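Local coordinates for protein rhodopsin (PDB 2Z73) that absorbs light through a bound 11-cis retinal, whose isomerisation to the all-trans form activates G-protein signalling to phospholipase C in squid vision, at residues N70-N75 / I154-V159; A77-T82 / G116-M121; S268-S273 / K305-H310. All blocks are in the same frame, centred on the assembly; numbering follows the deposited sequence.

Overall arrangement
All three contacts are buried between transmembrane helices of one rhodopsin-family bundle. Contacts 1 and 2 share helix 70-87: its cytoplasmic end packs on helix 149-167 in contact 1, and farther along it meets helix 104-138 in contact 2. Met121 joins the two, touching Val159 and Asn75. Contact 3 joins helix 246-286 to the segment 305-310 and meets contact 2 where Ala308 lies by Asp80 and Phe270 by Gly119. Contact 1, farthest from the centre of the chain, is mostly apolar. Contact 2 combines aromatic packing with a water-bridged aspartate, whereas contact 3 is small and rich in polar side chains. Contacts 2 and 3 both touch retinal.

Contact 1 of 3, residues N70-N75 / I154-V159; sequences NMFIIN and IMIIFV. With BOG (octyl beta-D-glucopyranoside), chain C.
Phe72 points the outer rim of its ring at Met155 and Ile156, joining transmembrane helices 2 and 4 of the rhodopsin-type seven-helix bundle. The two short helical segments run nearly parallel, 28° between their directions, with axes 10.6 Å apart, so side chains rather than backbones make the contact. With CG anti to the carbonyl carbon (chi1 -62°), the Phe72 side chain leaves its helix obliquely and one side of the ring, CD1, CE1 and CZ, reaches across. Met155 curls round the CZ corner: its CB sits by CE1, and the bend about the CG-SD bond brings CE to 3.8 Å from Phe72 CZ. The sulfur lies beside the ring, with Met155 SD 5.2 Å from the Phe72 centroid and 78° from the ring normal, a Met-aromatic contact made at the edge. Ile156 comes in at the same rim by its short branch, CG2 lying near the ring plane, 4.0 Å from Phe72 CD1. Ile129 of helix 104-138 and Met147 also pack on Phe72.

One turn farther along, the side chains of Asn75 and Val159 pass alongside one another, running opposite ways. The asparagine stretches across with CG anti to the backbone N (chi1 -177°), but its amide is held by polar groups beyond these segments: OD1 is hydrogen-bonded to Trp160 NE1 and ND2 weakly to Thr125 OG1. These bonds tie helices 2, 3 and 4 together, as in other class A receptors, and should fix the amide's rotation. On a different side of helix 70-87, Ile73 lies against the alkyl tail of an octyl glucoside. Between the segments, Val159 contributes its CG1 methyl, 4.1 Å from Asn75 ND2.

Contact 2 of 3, residues A77-T82 / G116-M121; sequences AFSDFT and GIFGFM. With RET (retinal), chain D; PLM (palmitic acid), chain E.
Thr82 lies over a face of the Phe118 ring in a CH-pi contact, its CB 4.0 Å from the ring centroid and 17° from the normal. The methyl CG2 is displaced toward the rim, 3.6 Å from Phe118 CE1. Phe78 meets the same ring obliquely, Phe78 CE2 lying 4.2 Å from Phe118 CE2, while a palmitic acid chain packs on Phe78 and Phe81.

Ser79 lies at the edge of the Phe118 ring, its OG near the ring plane. Met121 is bent about its CG-SD bond, which brings CE to 3.5 Å from Ser79 CB and to the edge of the same ring.

The polar contacts gather round Phe118 O. Ser79 OG approaches this carbonyl at an angle too poor for a hydrogen bond and is instead hydrogen-bonded to Ser122 OG, which is also hydrogen-bonded to Phe118 O and Asp80 OD2. A water donates to Asp80 OD2 at 3.1 Å and to Phe118 O at 3.0 Å, bridging carboxylate and backbone across the interface. Within helix 70-87, Thr82 OG1 donates to Phe78 O at 2.8 Å, reaching it from the opposite face of the carbonyl plane to Thr82 N.

Retinal contacts lie on another side of helix 104-138. Gly116, lacking a side chain, admits the C19 methyl of retinal to 3.5 Å from its CA, and Phe120 packs on the polyene near C7.

The antiparallel crossing of helices 2 and 3, with its buried aspartate, serine and bridging water, is characteristic of the polar core of class A receptors.

Contact 3 of 3, residues S268-S273 / K305-H310; sequences SQFLLS and KASAIH. With RET (retinal), chain D.
Gln269 and Ser273 pack on Ser307 and His310 in a small, largely polar contact between transmembrane helices 6 and 7, near the middle of the bundle. The closest carbon approach is between the serines, Ser273 CB lying 3.4 Å from Ser307 CB. Gln269 extends with CG anti to the backbone N (chi1 172°) and then bends, so that CG comes 3.6 Å from His310 ND1; its amide and the imidazole planes are 64° apart.

Ser273 OG turns back on its own helix, donating to Gln269 O at 2.6 Å from above the carbonyl plane. Ser273 N reaches the same oxygen from the opposite face, so this carbonyl is gripped twice. Phe270 stacks on Trp274 and touches Ser122 and Ile123 of helix 104-138.

The Lys305 side chain starts out away from helix 246-286. Its NZ is covalently joined to retinal C15 (1.3 Å) and hydrogen-bonded to Tyr111 OH. This is the Schiff-base linkage of opsins, here placed a few residues before Pro312 of the NPxxY motif in helix 7.

Contact 1 of 3, residues N70-N75 / I154-V159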
loop_
_atom_site.group_PDB
_atom_site.type_symbol
_atom_site.label_atom_id
_atom_site.label_comp_id
_atom_site.label_asym_id
_atom_site.label_seq_id
_atom_site.Cartn_x
_atom_site.Cartn_y
_atom_site.Cartn_z
ATOM N N ASN A 70 11.628 8.702 4.843
ATOM C CA ASN A 70 10.254 9.195 4.855
ATOM C C ASN A 70 9.741 9.502 3.459
ATOM O O ASN A 70 8.538 9.646 3.251
ATOM C CB ASN A 70 10.155 10.439 5.729
ATOM C CG ASN A 70 10.045 10.105 7.186
ATOM O OD1 ASN A 70 10.128 10.981 8.038
ATOM N ND2 ASN A 70 9.839 8.834 7.486
ATOM N N MET A 71 10.662 9.619 2.508
ATOM C CA MET A 71 10.287 9.866 1.126
ATOM C C MET A 71 9.440 8.666 0.682
ATOM O O MET A 71 8.438 8.827 -0.021
ATOM C CB MET A 71 11.541 9.999 0.251
ATOM C CG MET A 71 12.286 11.332 0.404
ATOM S SD MET A 71 13.903 11.398 -0.448
ATOM C CE MET A 71 13.367 11.018 -2.171
ATOM N N PHE A 72 9.843 7.466 1.115
ATOM C CA PHE A 72 9.114 6.248 0.778
ATOM C C PHE A 72 7.680 6.395 1.265
ATOM O O PHE A 72 6.742 6.050 0.552
ATOM C CB PHE A 72 9.733 5.007 1.433
ATOM C CG PHE A 72 11.145 4.709 1.000
ATOM C CD1 PHE A 72 11.535 4.849 -0.326
ATOM C CD2 PHE A 72 12.091 4.280 1.929
ATOM C CE1 PHE A 72 12.852 4.568 -0.719
ATOM C CE2 PHE A 72 13.402 3.999 1.546
ATOM C CZ PHE A 72 13.784 4.144 0.225
ATOM N N ILE A 73 7.519 6.899 2.489
ATOM C CA ILE A 73 6.192 7.096 3.071
ATOM C C ILE A 73 5.368 8.032 2.191
ATOM O O ILE A 73 4.188 7.791 1.932
ATOM C CB ILE A 73 6.269 7.706 4.500
ATOM C CG1 ILE A 73 6.646 6.627 5.518
ATOM C CG2 ILE A 73 4.925 8.318 4.892
ATOM C CD1 ILE A 73 6.789 7.150 6.948
ATOM N N ILE A 74 6.005 9.100 1.732
ATOM C CA ILE A 74 5.325 10.053 0.884
ATOM C C ILE A 74 4.935 9.368 -0.418
ATOM O O ILE A 74 3.788 9.459 -0.863
ATOM C CB ILE A 74 6.226 11.294 0.622
ATOM C CG1 ILE A 74 6.360 12.100 1.924
ATOM C CG2 ILE A 74 5.630 12.180 -0.475
ATOM C CD1 ILE A 74 7.373 13.216 1.875
ATOM N N ASN A 75 5.892 8.669 -1.018
ATOM C CA ASN A 75 5.656 7.964 -2.272
ATOM C C ASN A 75 4.465 7.010 -2.127
ATOM O O ASN A 75 3.627 6.905 -3.030
ATOM C CB ASN A 75 6.910 7.186 -2.689
ATOM C CG ASN A 75 6.737 6.491 -4.026
ATOM O OD1 ASN A 75 6.650 7.141 -5.069
ATOM N ND2 ASN A 75 6.675 5.169 -4.003
ATOM N N ILE A 154 16.911 7.054 -5.926
ATOM C CA ILE A 154 17.108 6.007 -6.928
ATOM C C ILE A 154 16.114 4.877 -6.676
ATOM O O ILE A 154 15.525 4.334 -7.603
ATOM C CB ILE A 154 18.544 5.432 -6.867
ATOM C CG1 ILE A 154 19.562 6.566 -6.967
ATOM C CG2 ILE A 154 18.764 4.454 -8.007
ATOM C CD1 ILE A 154 20.964 6.159 -6.556
ATOM N N MET A 155 15.920 4.527 -5.412
ATOM C CA MET A 155 14.985 3.462 -5.072
ATOM C C MET A 155 13.558 3.736 -5.574
ATOM O O MET A 155 12.951 2.866 -6.202
ATOM C CB MET A 155 15.013 3.203 -3.551
ATOM C CG MET A 155 16.232 2.359 -3.125
ATOM S SD MET A 155 16.815 2.467 -1.405
ATOM C CE MET A 155 15.880 1.138 -0.628
ATOM N N ILE A 156 13.020 4.934 -5.341
ATOM C CA ILE A 156 11.663 5.199 -5.823
ATOM C C ILE A 156 11.610 5.154 -7.352
ATOM O O ILE A 156 10.611 4.715 -7.925
ATOM C CB ILE A 156 11.096 6.558 -5.329
ATOM C CG1 ILE A 156 11.721 7.713 -6.102
ATOM C CG2 ILE A 156 11.344 6.710 -3.835
ATOM C CD1 ILE A 156 11.130 9.058 -5.742
ATOM N N ILE A 157 12.680 5.600 -8.011
ATOM C CA ILE A 157 12.732 5.557 -9.468
ATOM C C ILE A 157 12.588 4.099 -9.897
ATOM O O ILE A 157 11.911 3.797 -10.889
ATOM C CB ILE A 157 14.069 6.093 -10.029
ATOM C CG1 ILE A 157 14.159 7.605 -9.821
ATOM C CG2 ILE A 157 14.177 5.761 -11.511
ATOM C CD1 ILE A 157 15.427 8.222 -10.384
ATOM N N PHE A 158 13.233 3.197 -9.159
ATOM C CA PHE A 158 13.118 1.780 -9.475
ATOM C C PHE A 158 11.654 1.398 -9.274
ATOM O O PHE A 158 11.049 0.717 -10.108
ATOM C CB PHE A 158 13.986 0.925 -8.552
ATOM C CG PHE A 158 13.574 -0.522 -8.515
ATOM C CD1 PHE A 158 13.656 -1.314 -9.658
ATOM C CD2 PHE A 158 13.062 -1.085 -7.349
ATOM C CE1 PHE A 158 13.227 -2.650 -9.643
ATOM C CE2 PHE A 158 12.630 -2.418 -7.324
ATOM C CZ PHE A 158 12.714 -3.199 -8.475
ATOM N N VAL A 159 11.098 1.843 -8.151
ATOM C CA VAL A 159 9.713 1.564 -7.824
ATOM C C VAL A 159 8.789 1.981 -8.963
ATOM O O VAL A 159 7.959 1.198 -9.417
ATOM C CB VAL A 159 9.260 2.325 -6.568
ATOM C CG1 VAL A 159 7.812 1.974 -6.261
ATOM C CG2 VAL A 159 10.179 2.006 -5.385
HETATM C C1 BOG C . 13.936 8.230 11.404
HETATM O O1 BOG C . 13.479 7.050 10.900
HETATM C C2 BOG C . 13.379 8.170 12.803
HETATM O O2 BOG C . 11.901 8.105 12.841
HETATM C C3 BOG C . 13.884 9.424 13.358
HETATM O O3 BOG C . 13.393 9.372 14.648
HETATM C C4 BOG C . 15.465 9.452 13.281
HETATM O O4 BOG C . 15.957 10.642 13.812
HETATM C C5 BOG C . 15.957 9.493 11.897
HETATM O O5 BOG C . 15.447 8.274 11.371
HETATM C C6 BOG C . 17.542 9.506 11.814
HETATM O O6 BOG C . 17.971 9.564 10.351
HETATM C "C1'" BOG C . 13.117 7.459 9.611
HETATM C "C2'" BOG C . 12.962 6.182 8.951
HETATM C "C3'" BOG C . 11.564 6.267 8.442
HETATM C "C4'" BOG C . 11.138 4.923 8.621
HETATM C "C5'" BOG C . 9.889 4.839 7.826
HETATM C "C6'" BOG C . 9.182 3.817 8.531
HETATM C "C7'" BOG C . 7.909 3.783 7.788
HETATM C "C8'" BOG C . 7.012 3.310 8.793
#

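Contact 2 of 3, residues A77-T82 / G116-M121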
loop_
_atom_site.group_PDB
_atom_site.type_symbol
_atom_site.label_atom_id
_atom_site.label_comp_id
_atom_site.label_asym_id
_atom_site.label_seq_id
_atom_site.Cartn_x
_atom_site.Cartn_y
_atom_site.Cartn_z
ATOM N N ALA A 77 1.989 7.286 0.034
ATOM C CA ALA A 77 0.782 8.085 0.165
ATOM C C ALA A 77 0.315 8.626 -1.182
ATOM O O ALA A 77 -0.887 8.727 -1.421
ATOM C CB ALA A 77 1.013 9.225 1.135
ATOM N N PHE A 78 1.252 8.986 -2.056
ATOM C CA PHE A 78 0.881 9.507 -3.373
ATOM C C PHE A 78 0.212 8.358 -4.121
ATOM O O PHE A 78 -0.805 8.535 -4.799
ATOM C CB PHE A 78 2.119 9.958 -4.158
ATOM C CG PHE A 78 1.805 10.501 -5.524
ATOM C CD1 PHE A 78 1.753 11.867 -5.750
ATOM C CD2 PHE A 78 1.508 9.641 -6.577
ATOM C CE1 PHE A 78 1.408 12.371 -6.998
ATOM C CE2 PHE A 78 1.159 10.141 -7.833
ATOM C CZ PHE A 78 1.108 11.504 -8.041
ATOM N N SER A 79 0.809 7.183 -3.981
ATOM C CA SER A 79 0.315 5.979 -4.596
ATOM C C SER A 79 -1.112 5.711 -4.145
ATOM O O SER A 79 -2.023 5.560 -4.961
ATOM C CB SER A 79 1.205 4.800 -4.197
ATOM O OG SER A 79 0.788 3.592 -4.797
ATOM N N ASP A 80 -1.312 5.656 -2.838
ATOM C CA ASP A 80 -2.632 5.392 -2.281
ATOM C C ASP A 80 -3.606 6.521 -2.573
ATOM O O ASP A 80 -4.817 6.297 -2.741
ATOM C CB ASP A 80 -2.510 5.141 -0.785
ATOM C CG ASP A 80 -1.712 3.895 -0.482
ATOM O OD1 ASP A 80 -1.301 3.704 0.687
ATOM O OD2 ASP A 80 -1.500 3.104 -1.417
ATOM N N PHE A 81 -3.089 7.740 -2.649
ATOM C CA PHE A 81 -3.943 8.871 -2.954
ATOM C C PHE A 81 -4.577 8.676 -4.337
ATOM O O PHE A 81 -5.796 8.692 -4.474
ATOM C CB PHE A 81 -3.145 10.177 -2.973
ATOM C CG PHE A 81 -3.978 11.370 -3.354
ATOM C CD1 PHE A 81 -4.760 12.014 -2.410
ATOM C CD2 PHE A 81 -4.038 11.799 -4.677
ATOM C CE1 PHE A 81 -5.588 13.059 -2.777
ATOM C CE2 PHE A 81 -4.865 12.848 -5.056
ATOM C CZ PHE A 81 -5.642 13.479 -4.106
ATOM N N THR A 82 -3.720 8.492 -5.343
ATOM C CA THR A 82 -4.142 8.316 -6.726
ATOM C C THR A 82 -5.054 7.107 -6.908
ATOM O O THR A 82 -5.972 7.133 -7.720
ATOM C CB THR A 82 -2.924 8.146 -7.684
ATOM O OG1 THR A 82 -1.888 9.063 -7.323
ATOM C CG2 THR A 82 -3.334 8.420 -9.130
ATOM N N GLY A 116 -3.700 -1.006 -11.137
ATOM C CA GLY A 116 -2.611 -1.952 -11.040
ATOM C C GLY A 116 -1.269 -1.317 -10.776
ATOM O O GLY A 116 -0.493 -1.792 -9.941
ATOM N N ILE A 117 -1.002 -0.233 -11.494
ATOM C CA ILE A 117 0.256 0.488 -11.387
ATOM C C ILE A 117 0.540 0.948 -9.971
ATOM O O ILE A 117 1.675 0.879 -9.523
ATOM C CB ILE A 117 0.268 1.704 -12.351
ATOM C CG1 ILE A 117 1.676 2.289 -12.454
ATOM C CG2 ILE A 117 -0.675 2.764 -11.859
ATOM C CD1 ILE A 117 1.793 3.395 -13.490
ATOM N N PHE A 118 -0.484 1.409 -9.257
ATOM C CA PHE A 118 -0.272 1.871 -7.883
ATOM C C PHE A 118 -0.443 0.789 -6.838
ATOM O O PHE A 118 -0.058 0.964 -5.689
ATOM C CB PHE A 118 -1.167 3.073 -7.573
ATOM C CG PHE A 118 -0.742 4.311 -8.291
ATOM C CD1 PHE A 118 -1.443 4.769 -9.405
ATOM C CD2 PHE A 118 0.420 4.964 -7.912
ATOM C CE1 PHE A 118 -0.987 5.857 -10.134
ATOM C CE2 PHE A 118 0.894 6.058 -8.634
ATOM C CZ PHE A 118 0.183 6.506 -9.755
ATOM N N GLY A 119 -1.033 -0.327 -7.244
ATOM C CA GLY A 119 -1.186 -1.443 -6.333
ATOM C C GLY A 119 0.191 -2.080 -6.279
ATOM O O GLY A 119 0.668 -2.481 -5.218
ATOM N N PHE A 120 0.844 -2.156 -7.437
ATOM C CA PHE A 120 2.185 -2.729 -7.499
ATOM C C PHE A 120 3.161 -1.783 -6.812
ATOM O O PHE A 120 4.152 -2.211 -6.233
ATOM C CB PHE A 120 2.633 -2.938 -8.958
ATOM C CG PHE A 120 1.883 -4.017 -9.693
ATOM C CD1 PHE A 120 1.608 -3.876 -11.048
ATOM C CD2 PHE A 120 1.467 -5.175 -9.039
ATOM C CE1 PHE A 120 0.922 -4.872 -11.761
ATOM C CE2 PHE A 120 0.781 -6.183 -9.732
ATOM C CZ PHE A 120 0.507 -6.028 -11.106
ATOM N N MET A 121 2.862 -0.489 -6.880
ATOM C CA MET A 121 3.719 0.533 -6.288
ATOM C C MET A 121 3.647 0.569 -4.774
ATOM O O MET A 121 4.661 0.776 -4.117
ATOM C CB MET A 121 3.380 1.912 -6.842
ATOM C CG MET A 121 4.474 2.941 -6.598
ATOM S SD MET A 121 4.349 4.409 -7.672
ATOM C CE MET A 121 3.732 5.602 -6.542
HETATM C C1 RET D . -2.554 -9.116 -8.013
HETATM C C2 RET D . -2.183 -9.780 -6.657
HETATM C C3 RET D . -2.308 -8.890 -5.432
HETATM C C4 RET D . -1.584 -7.543 -5.600
HETATM C C5 RET D . -1.900 -6.859 -6.931
HETATM C C6 RET D . -2.343 -7.547 -8.033
HETATM C C7 RET D . -2.669 -6.854 -9.349
HETATM C C8 RET D . -3.782 -6.027 -9.562
HETATM C C9 RET D . -4.211 -5.231 -10.721
HETATM C C10 RET D . -5.343 -4.551 -10.498
HETATM C C11 RET D . -6.071 -3.611 -11.323
HETATM C C12 RET D . -7.232 -2.952 -11.023
HETATM C C13 RET D . -8.230 -3.010 -9.886
HETATM C C14 RET D . -9.271 -2.124 -9.845
HETATM C C15 RET D . -10.290 -2.125 -8.788
HETATM C C16 RET D . -1.749 -9.779 -9.131
HETATM C C17 RET D . -4.044 -9.508 -8.277
HETATM C C18 RET D . -1.657 -5.377 -6.817
HETATM C C19 RET D . -3.381 -5.198 -11.988
HETATM C C20 RET D . -8.004 -4.100 -8.815
HETATM C C1 PLM E . 5.046 21.738 -2.097
HETATM O O2 PLM E . 4.446 22.793 -1.932
HETATM C C2 PLM E . 4.505 20.465 -1.441
HETATM C C3 PLM E . 4.118 19.369 -2.444
HETATM C C4 PLM E . 2.656 18.975 -2.272
HETATM C C5 PLM E . 2.327 17.724 -3.035
HETATM C C6 PLM E . 0.871 17.380 -2.840
HETATM C C7 PLM E . 0.384 16.492 -3.964
HETATM C C8 PLM E . -1.101 16.124 -3.811
HETATM C C9 PLM E . -1.480 14.903 -4.653
HETATM C CA PLM E . -2.014 15.279 -6.016
HETATM C CB PLM E . -1.767 14.160 -7.007
HETATM C CC PLM E . -2.627 14.318 -8.246
HETATM C CD PLM E . -2.366 13.196 -9.230
HETATM C CE PLM E . -3.668 12.632 -9.746
HETATM C CF PLM E . -3.824 12.804 -11.247
HETATM C CG PLM E . -5.146 12.226 -11.740
HETATM O O HOH W 1 -2.473 1.726 -4.071
#

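Contact 3 of 3, residues S268-S273 / K305-H310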
loop_
_atom_site.group_PDB
_atom_site.type_symbol
_atom_site.label_atom_id
_atom_site.label_comp_id
_atom_site.label_asym_id
_atom_site.label_seq_id
_atom_site.Cartn_x
_atom_site.Cartn_y
_atom_site.Cartn_z
ATOM N N SER A 268 0.957 -6.048 6.305
ATOM C CA SER A 268 -0.045 -7.056 6.633
ATOM C C SER A 268 -1.386 -6.601 6.114
ATOM O O SER A 268 -2.187 -7.403 5.640
ATOM C CB SER A 268 -0.137 -7.243 8.146
ATOM O OG SER A 268 1.158 -7.242 8.731
ATOM N N GLN A 269 -1.624 -5.300 6.214
ATOM C CA GLN A 269 -2.875 -4.706 5.763
ATOM C C GLN A 269 -3.038 -4.934 4.259
ATOM O O GLN A 269 -4.086 -5.396 3.784
ATOM C CB GLN A 269 -2.875 -3.210 6.100
ATOM C CG GLN A 269 -4.033 -2.435 5.526
ATOM C CD GLN A 269 -3.748 -1.923 4.133
ATOM O OE1 GLN A 269 -2.968 -0.992 3.946
ATOM N NE2 GLN A 269 -4.378 -2.531 3.145
ATOM N N PHE A 270 -1.976 -4.635 3.519
ATOM C CA PHE A 270 -1.973 -4.797 2.075
ATOM C C PHE A 270 -2.292 -6.232 1.688
ATOM O O PHE A 270 -3.216 -6.484 0.913
ATOM C CB PHE A 270 -0.608 -4.391 1.518
ATOM C CG PHE A 270 -0.540 -4.405 0.025
ATOM C CD1 PHE A 270 -0.334 -5.599 -0.670
ATOM C CD2 PHE A 270 -0.748 -3.237 -0.700
ATOM C CE1 PHE A 270 -0.340 -5.626 -2.066
ATOM C CE2 PHE A 270 -0.757 -3.254 -2.090
ATOM C CZ PHE A 270 -0.554 -4.451 -2.776
ATOM N N LEU A 271 -1.512 -7.167 2.222
ATOM C CA LEU A 271 -1.704 -8.589 1.938
ATOM C C LEU A 271 -3.119 -9.063 2.269
ATOM O O LEU A 271 -3.800 -9.654 1.424
ATOM C CB LEU A 271 -0.685 -9.420 2.719
ATOM C CG LEU A 271 0.757 -9.054 2.372
ATOM C CD1 LEU A 271 1.717 -9.828 3.247
ATOM C CD2 LEU A 271 1.010 -9.331 0.895
ATOM N N LEU A 272 -3.564 -8.806 3.496
ATOM C CA LEU A 272 -4.904 -9.204 3.912
ATOM C C LEU A 272 -5.958 -8.596 3.006
ATOM O O LEU A 272 -7.017 -9.179 2.804
ATOM C CB LEU A 272 -5.183 -8.753 5.351
ATOM C CG LEU A 272 -4.480 -9.515 6.465
ATOM C CD1 LEU A 272 -4.709 -8.795 7.779
ATOM C CD2 LEU A 272 -5.008 -10.941 6.524
ATOM N N SER A 273 -5.669 -7.418 2.466
ATOM C CA SER A 273 -6.612 -6.739 1.581
ATOM C C SER A 273 -6.621 -7.276 0.143
ATOM O O SER A 273 -7.685 -7.440 -0.449
ATOM C CB SER A 273 -6.318 -5.236 1.547
ATOM O OG SER A 273 -6.359 -4.676 2.839
ATOM N N LYS A 305 -9.719 -2.676 -2.996
ATOM C CA LYS A 305 -9.666 -1.249 -3.302
ATOM C C LYS A 305 -9.534 -0.345 -2.067
ATOM O O LYS A 305 -8.875 0.694 -2.119
ATOM C CB LYS A 305 -10.902 -0.835 -4.104
ATOM C CG LYS A 305 -10.972 -1.426 -5.496
ATOM C CD LYS A 305 -11.983 -0.681 -6.347
ATOM C CE LYS A 305 -12.311 -1.417 -7.633
ATOM N NZ LYS A 305 -11.307 -1.292 -8.683
ATOM N N ALA A 306 -10.162 -0.738 -0.961
ATOM C CA ALA A 306 -10.099 0.056 0.257
ATOM C C ALA A 306 -8.704 0.018 0.873
ATOM O O ALA A 306 -8.343 0.884 1.660
ATOM C CB ALA A 306 -11.140 -0.436 1.262
ATOM N N SER A 307 -7.910 -0.982 0.503
ATOM C CA SER A 307 -6.556 -1.086 1.050
ATOM C C SER A 307 -5.832 0.243 1.019
ATOM O O SER A 307 -5.151 0.595 1.958
ATOM C CB SER A 307 -5.715 -2.119 0.280
ATOM O OG SER A 307 -4.380 -2.197 0.790
ATOM N N ALA A 308 -5.987 0.989 -0.064
ATOM C CA ALA A 308 -5.295 2.265 -0.199
ATOM C C ALA A 308 -5.740 3.372 0.763
ATOM O O ALA A 308 -5.258 4.499 0.665
ATOM C CB ALA A 308 -5.393 2.760 -1.644
ATOM N N ILE A 309 -6.640 3.064 1.691
ATOM C CA ILE A 309 -7.101 4.082 2.629
ATOM C C ILE A 309 -6.747 3.728 4.066
ATOM O O ILE A 309 -7.283 4.331 4.999
ATOM C CB ILE A 309 -8.625 4.224 2.622
ATOM C CG1 ILE A 309 -9.231 3.029 3.368
ATOM C CG2 ILE A 309 -9.135 4.340 1.185
ATOM C CD1 ILE A 309 -10.649 3.209 3.813
ATOM N N HIS A 310 -5.851 2.768 4.261
ATOM C CA HIS A 310 -5.543 2.355 5.615
ATOM C C HIS A 310 -4.291 2.892 6.280
ATOM O O HIS A 310 -4.332 3.243 7.447
ATOM C CB HIS A 310 -5.561 0.831 5.691
ATOM C CG HIS A 310 -6.929 0.243 5.542
ATOM N ND1 HIS A 310 -7.185 -0.866 4.762
ATOM C CD2 HIS A 310 -8.119 0.613 6.071
ATOM C CE1 HIS A 310 -8.473 -1.149 4.815
ATOM N NE2 HIS A 310 -9.062 -0.268 5.602
HETATM C C1 RET D . -2.554 -9.116 -8.013
HETATM C C2 RET D . -2.183 -9.780 -6.657
HETATM C C3 RET D . -2.308 -8.890 -5.432
HETATM C C4 RET D . -1.584 -7.543 -5.600
HETATM C C5 RET D . -1.900 -6.859 -6.931
HETATM C C6 RET D . -2.343 -7.547 -8.033
HETATM C C7 RET D . -2.669 -6.854 -9.349
HETATM C C8 RET D . -3.782 -6.027 -9.562
HETATM C C9 RET D . -4.211 -5.231 -10.721
HETATM C C10 RET D . -5.343 -4.551 -10.498
HETATM C C11 RET D . -6.071 -3.611 -11.323
HETATM C C12 RET D . -7.232 -2.952 -11.023
HETATM C C13 RET D . -8.230 -3.010 -9.886
HETATM C C14 RET D . -9.271 -2.124 -9.845
HETATM C C15 RET D . -10.290 -2.125 -8.788
HETATM C C16 RET D . -1.749 -9.779 -9.131
HETATM C C17 RET D . -4.044 -9.508 -8.277
HETATM C C18 RET D . -1.657 -5.377 -6.817
HETATM C C19 RET D . -3.381 -5.198 -11.988
HETATM C C20 RET D . -8.004 -4.100 -8.815
#